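Local coordinates for protein flavoredoxin (PDB 3BNK) that binds flavin mononucleotide and probably serves in electron transport, at residues L20-L31 against T106-T114. Numbering follows the deposited sequence.
With FMN (flavin mononucleotide), chain D.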
# COMPACT_ATOMS: atom_id res chain seq x y z
N LEU B 20 -0.05 -9.48 -8.48
CA LEU B 20 0.13 -10.91 -8.44
C LEU B 20 1.52 -11.20 -7.85
O LEU B 20 2.54 -10.69 -8.32
CB LEU B 20 -0.05 -11.50 -9.84
CG LEU B 20 -1.35 -12.21 -10.26
CD1 LEU B 20 -2.43 -12.30 -9.18
CD2 LEU B 20 -1.90 -11.69 -11.61
N LEU B 21 1.53 -12.00 -6.79
CA LEU B 21 2.77 -12.33 -6.12
C LEU B 21 3.26 -13.68 -6.64
O LEU B 21 2.55 -14.69 -6.52
CB LEU B 21 2.55 -12.37 -4.60
CG LEU B 21 3.72 -12.68 -3.65
CD1 LEU B 21 4.29 -14.04 -3.90
CD2 LEU B 21 4.84 -11.65 -3.75
N GLY B 22 4.46 -13.69 -7.20
CA GLY B 22 5.04 -14.90 -7.78
C GLY B 22 6.14 -15.50 -6.90
O GLY B 22 6.99 -14.78 -6.37
N ALA B 23 6.10 -16.81 -6.74
CA ALA B 23 7.17 -17.54 -6.07
C ALA B 23 7.29 -18.95 -6.61
O ALA B 23 6.29 -19.57 -7.03
CB ALA B 23 6.96 -17.54 -4.56
N ASN B 24 8.52 -19.45 -6.65
CA ASN B 24 8.73 -20.87 -6.86
C ASN B 24 8.48 -21.59 -5.56
O ASN B 24 8.95 -21.17 -4.51
CB ASN B 24 10.15 -21.16 -7.35
CG ASN B 24 10.30 -21.04 -8.86
OD1 ASN B 24 9.41 -20.53 -9.55
ND2 ASN B 24 11.42 -21.52 -9.38
N VAL B 25 7.69 -22.66 -5.64
CA VAL B 25 7.44 -23.55 -4.51
C VAL B 25 7.73 -24.94 -5.05
O VAL B 25 7.13 -25.36 -6.04
CB VAL B 25 5.99 -23.45 -3.97
CG1 VAL B 25 5.92 -24.02 -2.55
CG2 VAL B 25 5.47 -22.00 -3.98
N LYS B 26 8.69 -25.62 -4.41
CA LYS B 26 9.19 -26.91 -4.87
C LYS B 26 9.52 -26.90 -6.37
O LYS B 26 9.18 -27.84 -7.11
CB LYS B 26 8.20 -28.04 -4.54
CG LYS B 26 8.07 -28.34 -3.05
CD LYS B 26 6.85 -29.23 -2.79
CE LYS B 26 6.46 -29.22 -1.32
NZ LYS B 26 5.02 -29.57 -1.15
N GLY B 27 10.17 -25.83 -6.81
CA GLY B 27 10.65 -25.69 -8.19
C GLY B 27 9.61 -25.27 -9.22
O GLY B 27 9.95 -25.07 -10.39
N LYS B 28 8.35 -25.13 -8.78
CA LYS B 28 7.24 -24.80 -9.68
C LYS B 28 6.67 -23.42 -9.38
O LYS B 28 6.52 -23.04 -8.22
CB LYS B 28 6.14 -25.86 -9.58
CG LYS B 28 5.09 -25.83 -10.69
CD LYS B 28 4.45 -27.22 -10.94
CE LYS B 28 3.84 -27.85 -9.68
NZ LYS B 28 2.83 -26.99 -8.98
N ALA B 29 6.35 -22.67 -10.43
CA ALA B 29 5.87 -21.31 -10.27
C ALA B 29 4.48 -21.27 -9.63
O ALA B 29 3.57 -22.04 -10.00
CB ALA B 29 5.87 -20.59 -11.60
N ASN B 30 4.34 -20.38 -8.66
CA ASN B 30 3.07 -20.12 -8.03
C ASN B 30 2.76 -18.64 -8.13
O ASN B 30 3.67 -17.82 -8.19
CB ASN B 30 3.08 -20.57 -6.57
CG ASN B 30 1.69 -20.70 -6.00
OD1 ASN B 30 0.80 -21.27 -6.63
ND2 ASN B 30 1.50 -20.17 -4.81
N LEU B 31 1.47 -18.33 -8.20
CA LEU B 31 0.97 -16.96 -8.14
C LEU B 31 -0.21 -16.87 -7.19
O LEU B 31 -1.08 -17.73 -7.19
CB LEU B 31 0.56 -16.49 -9.54
CG LEU B 31 1.77 -16.65 -10.47
CD1 LEU B 31 1.43 -17.31 -11.78
CD2 LEU B 31 2.57 -15.37 -10.63
N THR B 106 14.84 -17.38 -9.75
CA THR B 106 13.93 -18.22 -8.98
C THR B 106 12.61 -17.52 -8.59
O THR B 106 11.77 -18.11 -7.90
CB THR B 106 14.65 -18.71 -7.72
OG1 THR B 106 13.80 -19.60 -7.01
CG2 THR B 106 14.96 -17.56 -6.82
N ALA B 107 12.46 -16.27 -9.00
CA ALA B 107 11.20 -15.55 -8.80
C ALA B 107 10.42 -15.46 -10.11
O ALA B 107 10.75 -14.68 -10.99
CB ALA B 107 11.45 -14.18 -8.20
N PRO B 108 9.34 -16.25 -10.23
CA PRO B 108 8.62 -16.31 -11.49
C PRO B 108 7.81 -15.03 -11.73
O PRO B 108 7.10 -14.56 -10.84
CB PRO B 108 7.72 -17.55 -11.31
CG PRO B 108 7.48 -17.64 -9.84
CD PRO B 108 8.73 -17.09 -9.18
N MET B 109 7.95 -14.48 -12.93
CA MET B 109 7.25 -13.24 -13.31
C MET B 109 6.29 -13.48 -14.46
O MET B 109 6.45 -14.44 -15.22
CB MET B 109 8.26 -12.14 -13.64
CG MET B 109 8.98 -11.61 -12.42
SD MET B 109 10.35 -10.51 -12.82
CE MET B 109 11.56 -11.69 -13.48
N ILE B 110 5.30 -12.62 -14.58
CA ILE B 110 4.20 -12.81 -15.54
C ILE B 110 4.36 -11.90 -16.76
O ILE B 110 4.33 -10.68 -16.64
CB ILE B 110 2.82 -12.55 -14.89
CG1 ILE B 110 2.57 -13.50 -13.71
CG2 ILE B 110 1.69 -12.71 -15.95
CD1 ILE B 110 1.40 -13.10 -12.84
N LYS B 111 4.50 -12.52 -17.93
CA LYS B 111 4.78 -11.77 -19.15
C LYS B 111 3.69 -10.74 -19.48
O LYS B 111 3.99 -9.64 -19.94
CB LYS B 111 4.98 -12.73 -20.34
CG LYS B 111 6.33 -13.39 -20.35
CD LYS B 111 6.42 -14.52 -21.36
CE LYS B 111 7.82 -15.13 -21.38
NZ LYS B 111 7.92 -16.19 -22.43
N GLU B 112 2.44 -11.12 -19.21
CA GLU B 112 1.29 -10.31 -19.59
C GLU B 112 1.09 -9.08 -18.69
O GLU B 112 0.50 -8.08 -19.11
CB GLU B 112 0.04 -11.20 -19.67
CG GLU B 112 0.19 -12.41 -20.65
CD GLU B 112 0.52 -13.78 -19.98
OE1 GLU B 112 1.45 -13.89 -19.17
OE2 GLU B 112 -0.16 -14.78 -20.30
N CYS B 113 1.61 -9.14 -17.46
CA CYS B 113 1.55 -8.02 -16.52
C CYS B 113 2.35 -6.79 -17.01
O CYS B 113 3.37 -6.93 -17.68
CB CYS B 113 1.97 -8.45 -15.11
SG CYS B 113 0.68 -9.41 -14.24
N THR B 114 1.87 -5.60 -16.66
CA THR B 114 2.43 -4.38 -17.22
C THR B 114 3.75 -3.98 -16.59
O THR B 114 4.52 -3.20 -17.17
CB THR B 114 1.42 -3.22 -17.12
OG1 THR B 114 1.29 -2.80 -15.75
CG2 THR B 114 0.06 -3.65 -17.70
N1 FMN D . -3.81 -13.05 0.81
C2 FMN D . -2.76 -12.58 1.58
O2 FMN D . -2.24 -13.34 2.40
N3 FMN D . -2.29 -11.29 1.42
C4 FMN D . -2.90 -10.47 0.48
O4 FMN D . -2.49 -9.32 0.36
C4A FMN D . -3.97 -10.94 -0.29
N5 FMN D . -4.59 -10.12 -1.22
C5A FMN D . -5.63 -10.59 -2.00
C6 FMN D . -6.20 -9.74 -2.95
C7 FMN D . -7.27 -10.20 -3.75
C7M FMN D . -7.79 -9.30 -4.82
C8 FMN D . -7.74 -11.51 -3.59
C8M FMN D . -8.71 -12.11 -4.58
C9 FMN D . -7.14 -12.36 -2.65
C9A FMN D . -6.08 -11.91 -1.85
N10 FMN D . -5.47 -12.75 -0.91
C10 FMN D . -4.42 -12.25 -0.13
C1' FMN D . -5.86 -14.20 -0.80
C2' FMN D . -4.88 -15.14 -1.48
O2' FMN D . -4.49 -14.62 -2.73
C3' FMN D . -5.52 -16.50 -1.74
O3' FMN D . -5.91 -17.16 -0.54
C4' FMN D . -4.62 -17.39 -2.60
O4' FMN D . -5.36 -18.50 -3.03
C5' FMN D . -3.35 -17.88 -1.92
O5' FMN D . -2.68 -18.62 -2.92
P FMN D . -1.60 -19.77 -2.58
O1P FMN D . -2.18 -20.70 -1.56
O2P FMN D . -0.39 -19.10 -1.98
O3P FMN D . -1.17 -20.51 -3.81
O HOH W 1 10.43 -17.61 -5.31
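Pro108 turns the CB-CG-CD edge of its ring onto the hairpin formed by strands 16-25 and 28-41. Pro108 CB meets Ala29 CB at 3.6 Å, while Pro108 CD packs on the backbone between Ala23 and Asn24, 3.5 Å from Asn24 N. Gly22, lacking a side chain, lets the carbonyl of Pro108 approach, with Pro108 O 3.7 Å from Gly22 CA; that oxygen is hydrogen-bonded to Ser68 OG. Further along, Ile110 swings CG1 beside its own backbone N (chi1 -60°) and extends CD1 to meet Leu31 tip to tip. The methyls Ile110 CD1 and Leu31 CD2 are 3.4 Å apart, tighter than usual for carbons. Leu20 crosses Ile110 at about a right angle, its CB 3.7 Å from Ile110 CD1, so one methyl touches both leucines.

At the other end the joint turns polar. A water accepts from Asn24 N at 3.0 Å and donates to Thr106 O, also at 3.0 Å, tying the two backbones together. The Asn24 amide runs obliquely past the Pro108 ring, and its OD1 is hydrogen-bonded to Tyr101 OH; Thr106 OG1 is hydrogen-bonded to Asn64 OD1. Strand 66-71 braces both segments, Asn70 being hydrogen-bonded to Leu20 O through ND2 and Ile110 N through OD1.

Asn30 points away from this interface, and its ND2 gives a nearly straight hydrogen bond (2.9 Å, 170°) to FMN O3P. One side of the hairpin thus packs mostly apolar groups against 106-114, with a water-bridged polar end; from the other, an amide reaches the flavin phosphate near Thr57 and Lys93, also hydrogen-bonded to FMN.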